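Local coordinates for protein cysteine protease-like VirA (Shigella flexneri, PDB 3EB8) that acts as a secreted virulence effector in bacterial entry into epithelial cells and spread between them, formerly described as an alpha-tubulin-specific protease but probably not a protease, at residues 34-39 against 87-92; 104-109 against 270-275; 126-131 against 244-249; 189-194 against 224-229. All blocks are in the same frame, centred on the assembly; numbering follows the deposited sequence.

Interaction 1: residues 34-39 against 87-92; sequences GEFAHA and FNLGKV
A classic beta bulge in strand 35-41, where Phe36 and Ala37 both stand opposite Leu48 of strand 44-51, turns the side chains of both residues onto the loop that leaves the short strand 86-87. Phe36 makes contact with three residues of the loop, Phe87, Asn88 and Leu89. Its CG sits between the backbone N and the carbonyl carbon (chi1 65°), which turns the ring toward Asn88 and Leu89. On the ring, CE1 lies 3.8 Å from Leu89 CD2; this methyl is the branch of the leucine that makes the contact, approaching the aromatic obliquely. Nearer the main chain, Phe36 CB comes within 3.4 Å of Asn88 O. Phe87 meets the edge of the Phe36 ring, with Phe36 CD1 and Phe87 CD2 4.0 Å apart, while its own edge takes Phe36 O, 3.6 Å from CD2 in the plane of the ring. Beside it, Ala37 CB approaches Phe87 CE2 to 3.4 Å. Asn88 is the centre of an inverse gamma turn, closed by a weak bond from Leu89 N to Phe87 O, and this bend brings Phe87 and Leu89 round to the same phenylalanine. Phe36 also rests on Leu48 and Leu50, so the five-stranded antiparallel sheet meets the loop through a small hydrophobic cluster. The chemistry is that of greasy side chains fitted together by shape, with no polar bond between the two segments to fix their direction.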
loop_
_atom_site.group_PDB
_atom_site.type_symbol
_atom_site.label_atom_id
_atom_site.label_comp_id
_atom_site.label_asym_id
_atom_site.label_seq_id
_atom_site.Cartn_x
_atom_site.Cartn_y
_atom_site.Cartn_z
ATOM N N GLY A 34 -12.320 -10.483 19.663
ATOM C CA GLY A 34 -12.482 -9.244 18.929
ATOM C C GLY A 34 -11.187 -8.464 18.749
ATOM O O GLY A 34 -11.185 -7.392 18.148
ATOM N N GLU A 35 -10.083 -9.001 19.261
ATOM C CA GLU A 35 -8.782 -8.346 19.125
ATOM C C GLU A 35 -8.336 -8.236 17.671
ATOM O O GLU A 35 -8.333 -9.219 16.930
ATOM C CB GLU A 35 -7.716 -9.085 19.937
ATOM C CG GLU A 35 -6.322 -8.548 19.751
ATOM C CD GLU A 35 -5.297 -9.331 20.553
ATOM O OE1 GLU A 35 -5.653 -9.825 21.647
ATOM O OE2 GLU A 35 -4.136 -9.458 20.093
ATOM N N PHE A 36 -7.950 -7.026 17.275
ATOM C CA PHE A 36 -7.514 -6.770 15.915
ATOM C C PHE A 36 -6.078 -6.264 15.878
ATOM O O PHE A 36 -5.434 -6.298 14.832
ATOM C CB PHE A 36 -8.452 -5.779 15.216
ATOM C CG PHE A 36 -8.441 -4.408 15.821
ATOM C CD1 PHE A 36 -7.534 -3.453 15.386
ATOM C CD2 PHE A 36 -9.327 -4.077 16.823
ATOM C CE1 PHE A 36 -7.508 -2.202 15.937
ATOM C CE2 PHE A 36 -9.308 -2.814 17.379
ATOM C CZ PHE A 36 -8.395 -1.876 16.930
ATOM N N ALA A 37 -5.568 -5.796 17.013
ATOM C CA ALA A 37 -4.168 -5.385 17.087
ATOM C C ALA A 37 -3.546 -5.630 18.455
ATOM O O ALA A 37 -4.239 -5.734 19.463
ATOM C CB ALA A 37 -4.011 -3.943 16.694
ATOM N N HIS A 38 -2.224 -5.720 18.479
ATOM C CA HIS A 38 -1.504 -5.922 19.724
ATOM C C HIS A 38 -0.154 -5.233 19.688
ATOM O O HIS A 38 0.432 -5.024 18.628
ATOM C CB HIS A 38 -1.257 -7.403 19.963
ATOM C CG HIS A 38 -0.331 -8.009 18.961
ATOM N ND1 HIS A 38 -0.776 -8.586 17.796
ATOM C CD2 HIS A 38 1.017 -8.083 18.932
ATOM C CE1 HIS A 38 0.261 -9.015 17.101
ATOM N NE2 HIS A 38 1.359 -8.723 17.768
ATOM N N ALA A 39 0.342 -4.894 20.867
ATOM C CA ALA A 39 1.686 -4.368 21.011
ATOM C C ALA A 39 2.298 -5.023 22.230
ATOM O O ALA A 39 1.708 -5.066 23.297
ATOM C CB ALA A 39 1.664 -2.862 21.162
ATOM N N PHE A 87 -5.374 -3.610 9.173
ATOM C CA PHE A 87 -6.053 -4.144 10.341
ATOM C C PHE A 87 -7.453 -4.631 9.994
ATOM O O PHE A 87 -8.101 -4.124 9.080
ATOM C CB PHE A 87 -6.150 -3.098 11.454
ATOM C CG PHE A 87 -4.827 -2.678 12.005
ATOM C CD1 PHE A 87 -4.156 -1.585 11.480
ATOM C CD2 PHE A 87 -4.248 -3.374 13.054
ATOM C CE1 PHE A 87 -2.928 -1.200 11.993
ATOM C CE2 PHE A 87 -3.011 -2.992 13.573
ATOM C CZ PHE A 87 -2.354 -1.906 13.045
ATOM N N ASN A 88 -7.921 -5.615 10.745
ATOM C CA ASN A 88 -9.298 -6.014 10.620
ATOM C C ASN A 88 -10.196 -5.066 11.410
ATOM O O ASN A 88 -10.517 -5.327 12.564
ATOM C CB ASN A 88 -9.497 -7.463 11.054
ATOM C CG ASN A 88 -10.617 -8.118 10.305
ATOM O OD1 ASN A 88 -11.693 -8.353 10.854
ATOM N ND2 ASN A 88 -10.393 -8.379 9.019
ATOM N N LEU A 89 -10.580 -3.953 10.786
ATOM C CA LEU A 89 -11.434 -2.971 11.442
ATOM C C LEU A 89 -12.917 -3.231 11.160
ATOM O O LEU A 89 -13.785 -2.688 11.836
ATOM C CB LEU A 89 -11.048 -1.551 11.031
ATOM C CG LEU A 89 -9.566 -1.229 11.166
ATOM C CD1 LEU A 89 -9.281 0.156 10.644
ATOM C CD2 LEU A 89 -9.117 -1.371 12.605
ATOM N N GLY A 90 -13.190 -4.071 10.163
ATOM C CA GLY A 90 -14.548 -4.432 9.802
ATOM C C GLY A 90 -15.397 -3.276 9.303
ATOM O O GLY A 90 -16.616 -3.338 9.322
ATOM N N LYS A 91 -14.747 -2.226 8.831
ATOM C CA LYS A 91 -15.442 -1.034 8.404
ATOM C C LYS A 91 -14.413 -0.099 7.804
ATOM O O LYS A 91 -13.338 0.100 8.384
ATOM C CB LYS A 91 -16.113 -0.360 9.605
ATOM C CG LYS A 91 -16.707 1.006 9.303
ATOM C CD LYS A 91 -17.257 1.643 10.565
ATOM C CE LYS A 91 -17.603 3.108 10.357
ATOM N NZ LYS A 91 -17.877 3.796 11.665
ATOM N N VAL A 92 -14.728 0.473 6.647
ATOM C CA VAL A 92 -13.823 1.415 6.011
ATOM C C VAL A 92 -13.968 2.764 6.689
ATOM O O VAL A 92 -15.038 3.372 6.641
ATOM C CB VAL A 92 -14.140 1.544 4.525
ATOM C CG1 VAL A 92 -13.178 2.536 3.843
ATOM C CG2 VAL A 92 -14.102 0.160 3.862
#

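Interaction 2: residues 104-109 against 270-275; sequences KTHKPA and RVINNC
Thr105 touches Val271 only lightly, its backbone O lying 4.2 Å from Val271 CG2, while its hydroxyl is bonded to Asn102. At His106 the two chains come together closely. His106 O accepts the contact's one backbone hydrogen bond, from Ile272 N at 2.6 Å; it is short and nearly straight (170° at the hydrogen), and the donor lies in the carbonyl plane. The same oxygen is approached by Val271 CA at 3.3 Å in a CA-H...O contact, so two successive residues converge on one carbonyl. The imidazole of His106 runs alongside the Arg270 side chain, both pointing the same way, although the modelled closeness of the two groups is doubtful. At the ring edge, His106 CD2 meets Ile272 CG2 at 3.7 Å, and CG of the following Lys107 leans over one face toward the rim. Lys107 itself gives only its root to the partner: CB lies 3.8 Å from Ile272 CD1, and the amine end leads away. Pro108 completes the line. Its CD is 4.0 Å from Ile272 CD1, which thus spans the Lys107-Pro108 junction, and its CG is 3.6 Å from Cys275 SG. The proline also rests on Val316 and Ile318 of strand 315-327, and Val271 turns to Ser309 and Ile311 of strand 300-312. The loop 104-109 is therefore laid against the approach to strand 274-283, touching the strand itself at Cys275, beside the mixed sheet, just before Ala109 takes the N-cap position of helix 110-118.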
loop_
_atom_site.group_PDB
_atom_site.type_symbol
_atom_site.label_atom_id
_atom_site.label_comp_id
_atom_site.label_asym_id
_atom_site.label_seq_id
_atom_site.Cartn_x
_atom_site.Cartn_y
_atom_site.Cartn_z
ATOM N N LYS A 104 -12.884 23.745 -5.240
ATOM C CA LYS A 104 -12.361 24.447 -6.401
ATOM C C LYS A 104 -10.943 23.985 -6.771
ATOM O O LYS A 104 -10.195 24.732 -7.400
ATOM C CB LYS A 104 -12.404 25.964 -6.160
ATOM C CG LYS A 104 -13.829 26.508 -5.916
ATOM C CD LYS A 104 -13.833 27.981 -5.522
ATOM C CE LYS A 104 -15.233 28.442 -5.123
ATOM N NZ LYS A 104 -15.370 29.935 -5.093
ATOM N N THR A 105 -10.589 22.757 -6.376
ATOM C CA THR A 105 -9.305 22.150 -6.724
ATOM C C THR A 105 -9.506 20.845 -7.493
ATOM O O THR A 105 -10.557 20.209 -7.409
ATOM C CB THR A 105 -8.441 21.870 -5.488
ATOM O OG1 THR A 105 -8.399 23.038 -4.664
ATOM C CG2 THR A 105 -7.016 21.537 -5.900
ATOM N N HIS A 106 -8.485 20.449 -8.242
ATOM C CA HIS A 106 -8.570 19.295 -9.116
ATOM C C HIS A 106 -7.775 18.122 -8.547
ATOM O O HIS A 106 -7.754 17.045 -9.130
ATOM C CB HIS A 106 -8.029 19.666 -10.500
ATOM C CG HIS A 106 -6.586 20.072 -10.493
ATOM N ND1 HIS A 106 -6.176 21.366 -10.250
ATOM C CD2 HIS A 106 -5.454 19.352 -10.686
ATOM C CE1 HIS A 106 -4.857 21.428 -10.300
ATOM N NE2 HIS A 106 -4.395 20.219 -10.565
ATOM N N LYS A 107 -7.119 18.335 -7.410
ATOM C CA LYS A 107 -6.263 17.303 -6.816
ATOM C C LYS A 107 -6.247 17.393 -5.282
ATOM O O LYS A 107 -6.514 18.463 -4.714
ATOM C CB LYS A 107 -4.833 17.434 -7.361
ATOM C CG LYS A 107 -4.139 18.763 -6.987
ATOM C CD LYS A 107 -2.730 18.858 -7.565
ATOM C CE LYS A 107 -2.099 20.217 -7.287
ATOM N NZ LYS A 107 -2.829 21.350 -7.940
ATOM N N PRO A 108 -5.919 16.280 -4.606
ATOM C CA PRO A 108 -5.838 16.313 -3.143
ATOM C C PRO A 108 -4.740 17.255 -2.709
ATOM O O PRO A 108 -3.736 17.367 -3.427
ATOM C CB PRO A 108 -5.446 14.884 -2.772
ATOM C CG PRO A 108 -5.817 14.030 -3.963
ATOM C CD PRO A 108 -5.704 14.932 -5.161
ATOM N N ALA A 109 -4.911 17.917 -1.565
ATOM C CA ALA A 109 -3.824 18.699 -0.978
ATOM C C ALA A 109 -2.682 17.788 -0.534
ATOM O O ALA A 109 -2.887 16.608 -0.273
ATOM C CB ALA A 109 -4.327 19.510 0.197
ATOM N N ARG A 270 -13.035 19.679 -12.167
ATOM C CA ARG A 270 -12.392 18.663 -13.003
ATOM C C ARG A 270 -11.924 17.376 -12.309
ATOM O O ARG A 270 -12.167 16.279 -12.811
ATOM C CB ARG A 270 -11.215 19.307 -13.735
ATOM C CG ARG A 270 -10.308 18.348 -14.468
ATOM C CD ARG A 270 -9.087 19.085 -15.006
ATOM N NE ARG A 270 -7.906 18.223 -15.080
ATOM C CZ ARG A 270 -6.899 18.260 -14.214
ATOM N NH1 ARG A 270 -6.923 19.124 -13.206
ATOM N NH2 ARG A 270 -5.863 17.442 -14.355
ATOM N N VAL A 271 -11.226 17.519 -11.185
ATOM C CA VAL A 271 -10.734 16.375 -10.376
ATOM C C VAL A 271 -9.945 15.250 -11.074
ATOM O O VAL A 271 -10.499 14.411 -11.793
ATOM C CB VAL A 271 -11.835 15.729 -9.501
ATOM C CG1 VAL A 271 -11.195 14.790 -8.485
ATOM C CG2 VAL A 271 -12.641 16.801 -8.809
ATOM N N ILE A 272 -8.645 15.216 -10.809
ATOM C CA ILE A 272 -7.791 14.149 -11.313
ATOM C C ILE A 272 -8.293 12.821 -10.781
ATOM O O ILE A 272 -8.808 12.752 -9.677
ATOM C CB ILE A 272 -6.319 14.328 -10.873
ATOM C CG1 ILE A 272 -6.180 14.110 -9.366
ATOM C CG2 ILE A 272 -5.791 15.715 -11.265
ATOM C CD1 ILE A 272 -4.745 13.997 -8.911
ATOM N N ASN A 273 -8.129 11.763 -11.566
ATOM C CA ASN A 273 -8.605 10.445 -11.169
ATOM C C ASN A 273 -7.796 9.786 -10.045
ATOM O O ASN A 273 -8.366 9.260 -9.081
ATOM C CB ASN A 273 -8.619 9.496 -12.365
ATOM C CG ASN A 273 -8.893 8.060 -11.953
ATOM O OD1 ASN A 273 -7.966 7.271 -11.739
ATOM N ND2 ASN A 273 -10.170 7.722 -11.813
ATOM N N ASN A 274 -6.468 9.796 -10.198
ATOM C CA ASN A 274 -5.562 9.037 -9.337
ATOM C C ASN A 274 -4.232 9.749 -9.111
ATOM O O ASN A 274 -3.787 10.512 -9.968
ATOM C CB ASN A 274 -5.315 7.649 -9.936
ATOM C CG ASN A 274 -4.001 7.030 -9.466
ATOM O OD1 ASN A 274 -3.030 6.985 -10.220
ATOM N ND2 ASN A 274 -3.965 6.551 -8.219
ATOM N N CYS A 275 -3.602 9.491 -7.959
ATOM C CA CYS A 275 -2.308 10.098 -7.615
ATOM C C CYS A 275 -1.118 9.112 -7.638
ATOM O O CYS A 275 -0.047 9.430 -7.139
ATOM C CB CYS A 275 -2.379 10.820 -6.253
ATOM S SG CYS A 275 -4.013 11.524 -5.840
#

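Interaction 3: residues 126-131 against 244-249; sequences NDDYFH and SSSVEH
The Phe130 ring lays one face over the backbone of Ser244: Ser244 CA stands 3.7 Å from the ring centroid and 18° off its normal, a CH-pi contact displaced toward the rim. At the ring's edge lies the carboxylate carbon of Glu248, with Phe130 CZ 3.9 Å from Glu248 CD. The Asp128 carboxylate receives Ser246 OG on the syn lone pair of OD2, at 3.0 Å. The Asn126 amide is met differently: Ser244 OG donates to Asn126 OD1 at 2.6 Å from above the carbonyl plane. That hydroxyl does double duty. With OG held between the backbone N and the carbonyl carbon (chi1 72°), it also accepts from Val247 N at 3.1 Å, nearly straight at 162°, and so N-caps helix 245-265. Ser244 CB also packs 3.2 Å from Asp128 O. A backbone hydrogen bond between Phe130 and Thr243 extends the join before the helix. Asn126 thus stands behind the cap as a second-shell partner and probably helps to fix the rotation of the hydroxyl, and Asp128 places its negative charge beside the amino-terminal end of the helix, whose dipole would probably stabilise it.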
loop_
_atom_site.group_PDB
_atom_site.type_symbol
_atom_site.label_atom_id
_atom_site.label_comp_id
_atom_site.label_asym_id
_atom_site.label_seq_id
_atom_site.Cartn_x
_atom_site.Cartn_y
_atom_site.Cartn_z
ATOM N N ASN A 126 -11.822 -11.823 2.509
ATOM C CA ASN A 126 -11.826 -12.523 1.229
ATOM C C ASN A 126 -12.016 -14.024 1.387
ATOM O O ASN A 126 -11.081 -14.797 1.160
ATOM C CB ASN A 126 -10.509 -12.272 0.480
ATOM C CG ASN A 126 -10.449 -10.896 -0.168
ATOM O OD1 ASN A 126 -11.483 -10.294 -0.465
ATOM N ND2 ASN A 126 -9.229 -10.396 -0.399
ATOM N N ASP A 127 -13.219 -14.432 1.773
ATOM C CA ASP A 127 -13.545 -15.850 1.905
ATOM C C ASP A 127 -13.956 -16.377 0.540
ATOM O O ASP A 127 -13.664 -17.519 0.178
ATOM C CB ASP A 127 -14.704 -16.041 2.883
ATOM C CG ASP A 127 -14.850 -14.882 3.837
ATOM O OD1 ASP A 127 -13.813 -14.394 4.332
ATOM O OD2 ASP A 127 -15.997 -14.451 4.084
ATOM N N ASP A 128 -14.648 -15.528 -0.209
ATOM C CA ASP A 128 -15.080 -15.865 -1.552
ATOM C C ASP A 128 -14.118 -15.259 -2.564
ATOM O O ASP A 128 -14.520 -14.447 -3.401
ATOM C CB ASP A 128 -16.496 -15.341 -1.789
ATOM C CG ASP A 128 -16.706 -13.942 -1.218
ATOM O OD1 ASP A 128 -17.520 -13.808 -0.275
ATOM O OD2 ASP A 128 -16.052 -12.985 -1.701
ATOM N N TYR A 129 -12.850 -15.654 -2.478
ATOM C CA TYR A 129 -11.821 -15.126 -3.368
ATOM C C TYR A 129 -11.938 -15.759 -4.744
ATOM O O TYR A 129 -12.356 -16.902 -4.877
ATOM C CB TYR A 129 -10.425 -15.361 -2.790
ATOM C CG TYR A 129 -10.153 -16.805 -2.520
ATOM C CD1 TYR A 129 -9.688 -17.649 -3.529
ATOM C CD2 TYR A 129 -10.384 -17.351 -1.261
ATOM C CE1 TYR A 129 -9.449 -18.999 -3.287
ATOM C CE2 TYR A 129 -10.147 -18.700 -1.007
ATOM C CZ TYR A 129 -9.682 -19.511 -2.024
ATOM O OH TYR A 129 -9.450 -20.840 -1.776
ATOM N N PHE A 130 -11.575 -14.997 -5.764
ATOM C CA PHE A 130 -11.587 -15.479 -7.135
ATOM C C PHE A 130 -10.464 -16.469 -7.376
ATOM O O PHE A 130 -9.416 -16.393 -6.730
ATOM C CB PHE A 130 -11.427 -14.312 -8.111
ATOM C CG PHE A 130 -12.542 -13.316 -8.054
ATOM C CD1 PHE A 130 -13.864 -13.733 -7.951
ATOM C CD2 PHE A 130 -12.273 -11.957 -8.123
ATOM C CE1 PHE A 130 -14.900 -12.802 -7.898
ATOM C CE2 PHE A 130 -13.302 -11.020 -8.082
ATOM C CZ PHE A 130 -14.613 -11.437 -7.969
ATOM N N HIS A 131 -10.673 -17.391 -8.313
ATOM C CA HIS A 131 -9.612 -18.293 -8.736
ATOM C C HIS A 131 -8.671 -17.592 -9.702
ATOM O O HIS A 131 -9.046 -16.601 -10.329
ATOM C CB HIS A 131 -10.196 -19.528 -9.417
ATOM C CG HIS A 131 -11.050 -20.361 -8.518
ATOM N ND1 HIS A 131 -12.370 -20.652 -8.800
ATOM C CD2 HIS A 131 -10.777 -20.962 -7.337
ATOM C CE1 HIS A 131 -12.869 -21.403 -7.834
ATOM N NE2 HIS A 131 -11.923 -21.604 -6.932
ATOM N N SER A 244 -12.153 -10.481 -4.915
ATOM C CA SER A 244 -13.385 -11.129 -4.491
ATOM C C SER A 244 -14.608 -10.269 -4.724
ATOM O O SER A 244 -14.505 -9.057 -4.925
ATOM C CB SER A 244 -13.304 -11.477 -3.005
ATOM O OG SER A 244 -13.392 -10.303 -2.223
ATOM N N SER A 245 -15.768 -10.912 -4.670
ATOM C CA SER A 245 -17.052 -10.233 -4.727
ATOM C C SER A 245 -17.143 -9.209 -3.600
ATOM O O SER A 245 -17.734 -8.140 -3.774
ATOM C CB SER A 245 -18.176 -11.255 -4.590
ATOM O OG SER A 245 -17.867 -12.417 -5.328
ATOM N N SER A 246 -16.545 -9.540 -2.452
ATOM C CA SER A 246 -16.584 -8.677 -1.271
ATOM C C SER A 246 -15.847 -7.372 -1.510
ATOM O O SER A 246 -16.316 -6.307 -1.115
ATOM C CB SER A 246 -16.003 -9.389 -0.053
ATOM O OG SER A 246 -16.589 -10.663 0.096
ATOM N N VAL A 247 -14.688 -7.458 -2.151
ATOM C CA VAL A 247 -13.940 -6.262 -2.521
ATOM C C VAL A 247 -14.721 -5.470 -3.567
ATOM O O VAL A 247 -14.843 -4.242 -3.482
ATOM C CB VAL A 247 -12.549 -6.622 -3.093
ATOM C CG1 VAL A 247 -11.928 -5.430 -3.803
ATOM C CG2 VAL A 247 -11.625 -7.111 -1.985
ATOM N N GLU A 248 -15.255 -6.180 -4.553
ATOM C CA GLU A 248 -16.113 -5.543 -5.535
ATOM C C GLU A 248 -17.218 -4.737 -4.856
ATOM O O GLU A 248 -17.512 -3.617 -5.263
ATOM C CB GLU A 248 -16.728 -6.592 -6.464
ATOM C CG GLU A 248 -15.771 -7.066 -7.543
ATOM C CD GLU A 248 -16.431 -7.993 -8.555
ATOM O OE1 GLU A 248 -17.504 -8.565 -8.244
ATOM O OE2 GLU A 248 -15.867 -8.152 -9.659
ATOM N N HIS A 249 -17.819 -5.313 -3.819
ATOM C CA HIS A 249 -18.954 -4.693 -3.176
ATOM C C HIS A 249 -18.501 -3.431 -2.442
ATOM O O HIS A 249 -19.052 -2.346 -2.651
ATOM C CB HIS A 249 -19.657 -5.691 -2.250
ATOM C CG HIS A 249 -20.973 -5.211 -1.736
ATOM N ND1 HIS A 249 -21.180 -4.886 -0.411
ATOM C CD2 HIS A 249 -22.153 -5.000 -2.366
ATOM C CE1 HIS A 249 -22.434 -4.498 -0.248
ATOM N NE2 HIS A 249 -23.045 -4.557 -1.418
#

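Interaction 4: residues 189-194 against 224-229; sequences LQMLSY and QDPAFI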
loop_
_atom_site.group_PDB
_atom_site.type_symbol
_atom_site.label_atom_id
_atom_site.label_comp_id
_atom_site.label_asym_id
_atom_site.label_seq_id
_atom_site.Cartn_x
_atom_site.Cartn_y
_atom_site.Cartn_z
ATOM N N LEU A 189 10.185 -11.401 -19.204
ATOM C CA LEU A 189 11.314 -10.494 -19.221
ATOM C C LEU A 189 12.603 -11.260 -19.078
ATOM O O LEU A 189 12.727 -12.103 -18.191
ATOM C CB LEU A 189 11.206 -9.501 -18.073
ATOM C CG LEU A 189 9.990 -8.583 -18.046
ATOM C CD1 LEU A 189 10.100 -7.600 -16.865
ATOM C CD2 LEU A 189 9.858 -7.860 -19.376
ATOM N N GLN A 190 13.567 -10.967 -19.942
ATOM C CA GLN A 190 14.911 -11.506 -19.770
ATOM C C GLN A 190 15.627 -10.654 -18.748
ATOM O O GLN A 190 15.559 -9.427 -18.791
ATOM C CB GLN A 190 15.680 -11.511 -21.090
ATOM C CG GLN A 190 15.302 -12.651 -22.019
ATOM C CD GLN A 190 15.681 -12.365 -23.458
ATOM O OE1 GLN A 190 16.318 -11.350 -23.752
ATOM N NE2 GLN A 190 15.286 -13.254 -24.364
ATOM N N MET A 191 16.314 -11.308 -17.825
ATOM C CA MET A 191 16.941 -10.612 -16.713
ATOM C C MET A 191 18.220 -9.892 -17.130
ATOM O O MET A 191 18.914 -10.325 -18.052
ATOM C CB MET A 191 17.198 -11.592 -15.568
ATOM C CG MET A 191 15.918 -11.974 -14.836
ATOM S SD MET A 191 15.058 -10.505 -14.231
ATOM C CE MET A 191 16.425 -9.712 -13.369
ATOM N N LEU A 192 18.522 -8.786 -16.453
ATOM C CA LEU A 192 19.680 -7.972 -16.802
ATOM C C LEU A 192 20.984 -8.577 -16.303
ATOM O O LEU A 192 21.044 -9.123 -15.199
ATOM C CB LEU A 192 19.521 -6.538 -16.272
ATOM C CG LEU A 192 18.729 -5.557 -17.147
ATOM C CD1 LEU A 192 17.295 -5.990 -17.238
ATOM C CD2 LEU A 192 18.802 -4.125 -16.628
ATOM N N SER A 193 22.034 -8.479 -17.112
ATOM C CA SER A 193 23.350 -8.903 -16.659
ATOM C C SER A 193 23.815 -8.026 -15.495
ATOM O O SER A 193 23.289 -6.940 -15.280
ATOM C CB SER A 193 24.368 -8.819 -17.792
ATOM O OG SER A 193 24.615 -7.472 -18.152
ATOM N N TYR A 194 24.807 -8.500 -14.753
ATOM C CA TYR A 194 25.465 -7.641 -13.789
ATOM C C TYR A 194 26.017 -6.389 -14.476
ATOM O O TYR A 194 25.904 -5.279 -13.948
ATOM C CB TYR A 194 26.602 -8.362 -13.059
ATOM C CG TYR A 194 27.484 -7.375 -12.340
ATOM C CD1 TYR A 194 27.166 -6.926 -11.066
ATOM C CD2 TYR A 194 28.608 -6.852 -12.957
ATOM C CE1 TYR A 194 27.956 -6.005 -10.418
ATOM C CE2 TYR A 194 29.408 -5.931 -12.321
ATOM C CZ TYR A 194 29.079 -5.509 -11.051
ATOM O OH TYR A 194 29.886 -4.589 -10.423
ATOM N N GLN A 224 18.976 -7.951 -10.369
ATOM C CA GLN A 224 19.327 -9.193 -11.030
ATOM C C GLN A 224 18.486 -10.340 -10.473
ATOM O O GLN A 224 18.584 -11.466 -10.935
ATOM C CB GLN A 224 20.810 -9.517 -10.835
ATOM C CG GLN A 224 21.745 -8.485 -11.441
ATOM C CD GLN A 224 23.187 -8.852 -11.218
ATOM O OE1 GLN A 224 23.841 -8.341 -10.297
ATOM N NE2 GLN A 224 23.690 -9.776 -12.034
ATOM N N ASP A 225 17.674 -10.063 -9.464
ATOM C CA ASP A 225 16.840 -11.106 -8.911
ATOM C C ASP A 225 15.469 -11.081 -9.600
ATOM O O ASP A 225 14.690 -10.158 -9.408
ATOM C CB ASP A 225 16.722 -10.946 -7.391
ATOM C CG ASP A 225 15.895 -12.028 -6.755
ATOM O OD1 ASP A 225 15.304 -12.855 -7.486
ATOM O OD2 ASP A 225 15.835 -12.050 -5.517
ATOM N N PRO A 226 15.171 -12.113 -10.409
ATOM C CA PRO A 226 13.911 -12.128 -11.153
ATOM C C PRO A 226 12.716 -12.082 -10.211
ATOM O O PRO A 226 11.670 -11.568 -10.569
ATOM C CB PRO A 226 13.951 -13.458 -11.902
ATOM C CG PRO A 226 15.383 -13.872 -11.891
ATOM C CD PRO A 226 15.936 -13.354 -10.598
ATOM N N ALA A 227 12.867 -12.594 -9.005
ATOM C CA ALA A 227 11.757 -12.546 -8.083
ATOM C C ALA A 227 11.506 -11.098 -7.682
ATOM O O ALA A 227 10.370 -10.683 -7.512
ATOM C CB ALA A 227 12.018 -13.416 -6.860
ATOM N N PHE A 228 12.581 -10.328 -7.551
ATOM C CA PHE A 228 12.446 -8.917 -7.253
ATOM C C PHE A 228 11.801 -8.150 -8.422
ATOM O O PHE A 228 10.900 -7.337 -8.221
ATOM C CB PHE A 228 13.781 -8.270 -6.874
ATOM C CG PHE A 228 13.659 -6.797 -6.648
ATOM C CD1 PHE A 228 13.156 -6.310 -5.448
ATOM C CD2 PHE A 228 13.956 -5.898 -7.668
ATOM C CE1 PHE A 228 12.983 -4.938 -5.254
ATOM C CE2 PHE A 228 13.798 -4.529 -7.479
ATOM C CZ PHE A 228 13.308 -4.041 -6.274
ATOM N N ILE A 229 12.266 -8.408 -9.639
ATOM C CA ILE A 229 11.667 -7.761 -10.802
ATOM C C ILE A 229 10.175 -8.075 -10.840
ATOM O O ILE A 229 9.341 -7.208 -11.097
ATOM C CB ILE A 229 12.324 -8.235 -12.112
ATOM C CG1 ILE A 229 13.823 -7.908 -12.098
ATOM C CG2 ILE A 229 11.615 -7.622 -13.316
ATOM C CD1 ILE A 229 14.135 -6.444 -11.749
#
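Met191, Gln224 and Ile229 carry most of this contact. The methionine doubles back at its second and third torsions (chi2 -56°, chi3 -51°), and this fold presents both its stem and its methyl to the start of helix 226-234. Its side chain crosses that of Pro226 at about a right angle, with Met191 CG 3.5 Å from Pro226 CG. The thioether sulfur SD lies 3.7 Å from Pro226 CA, between proline and isoleucine. Met191 CE meets Ile229 CG1 tip to tip at 3.4 Å and also approaches Gln224 C at 3.6 Å. Ile229 uses its two branches on different partners: while CG1 takes the methionine, CG2 lies 3.9 Å from Leu189 CD1, so that Leu189 and Met191 bracket its two arms. Leu173 and Leu177 add to the apolar surroundings of this isoleucine. At the other end Gln224 stretches out past Leu192 toward Tyr194. Its CG passes 3.9 Å from Leu192 O, and its CD comes to 3.6 Å from Tyr194 CA. Both segments lead into helices. Asp225 OD1 accepts from Ala227 N at 2.9 Å, while OD2 is bonded to Tyr300 OH; Pro226 follows as the first residue of helix 226-234. Ser193 caps helix 194-204 with its side chain, and its own N is bonded to Gln196 OE1, consistent with a capping box. The arrangement is that of the lead-in to one side-chain-capped helix packed against the first turn of another, within the region mapped as tubulin-binding.

The four contacts are spread through the monomer and none touches another. Interactions 1 and 3 are the closest pair, with centres about 19 Å apart and nearest atoms about 8 Å; helix 245-265, which begins in interaction 3, also receives Val92 from the loop of interaction 1. Its far end leads on to strand 274-283 and interaction 2, whose centre is about 29 Å from that of interaction 3. Interaction 4 stands apart, about 37 Å between centres from interaction 1 and across the chain's centre from it. Along the sequence, 104-109 with 270-275 encloses interaction 3, which in turn encloses interaction 4, whereas interaction 1 closes before the others open.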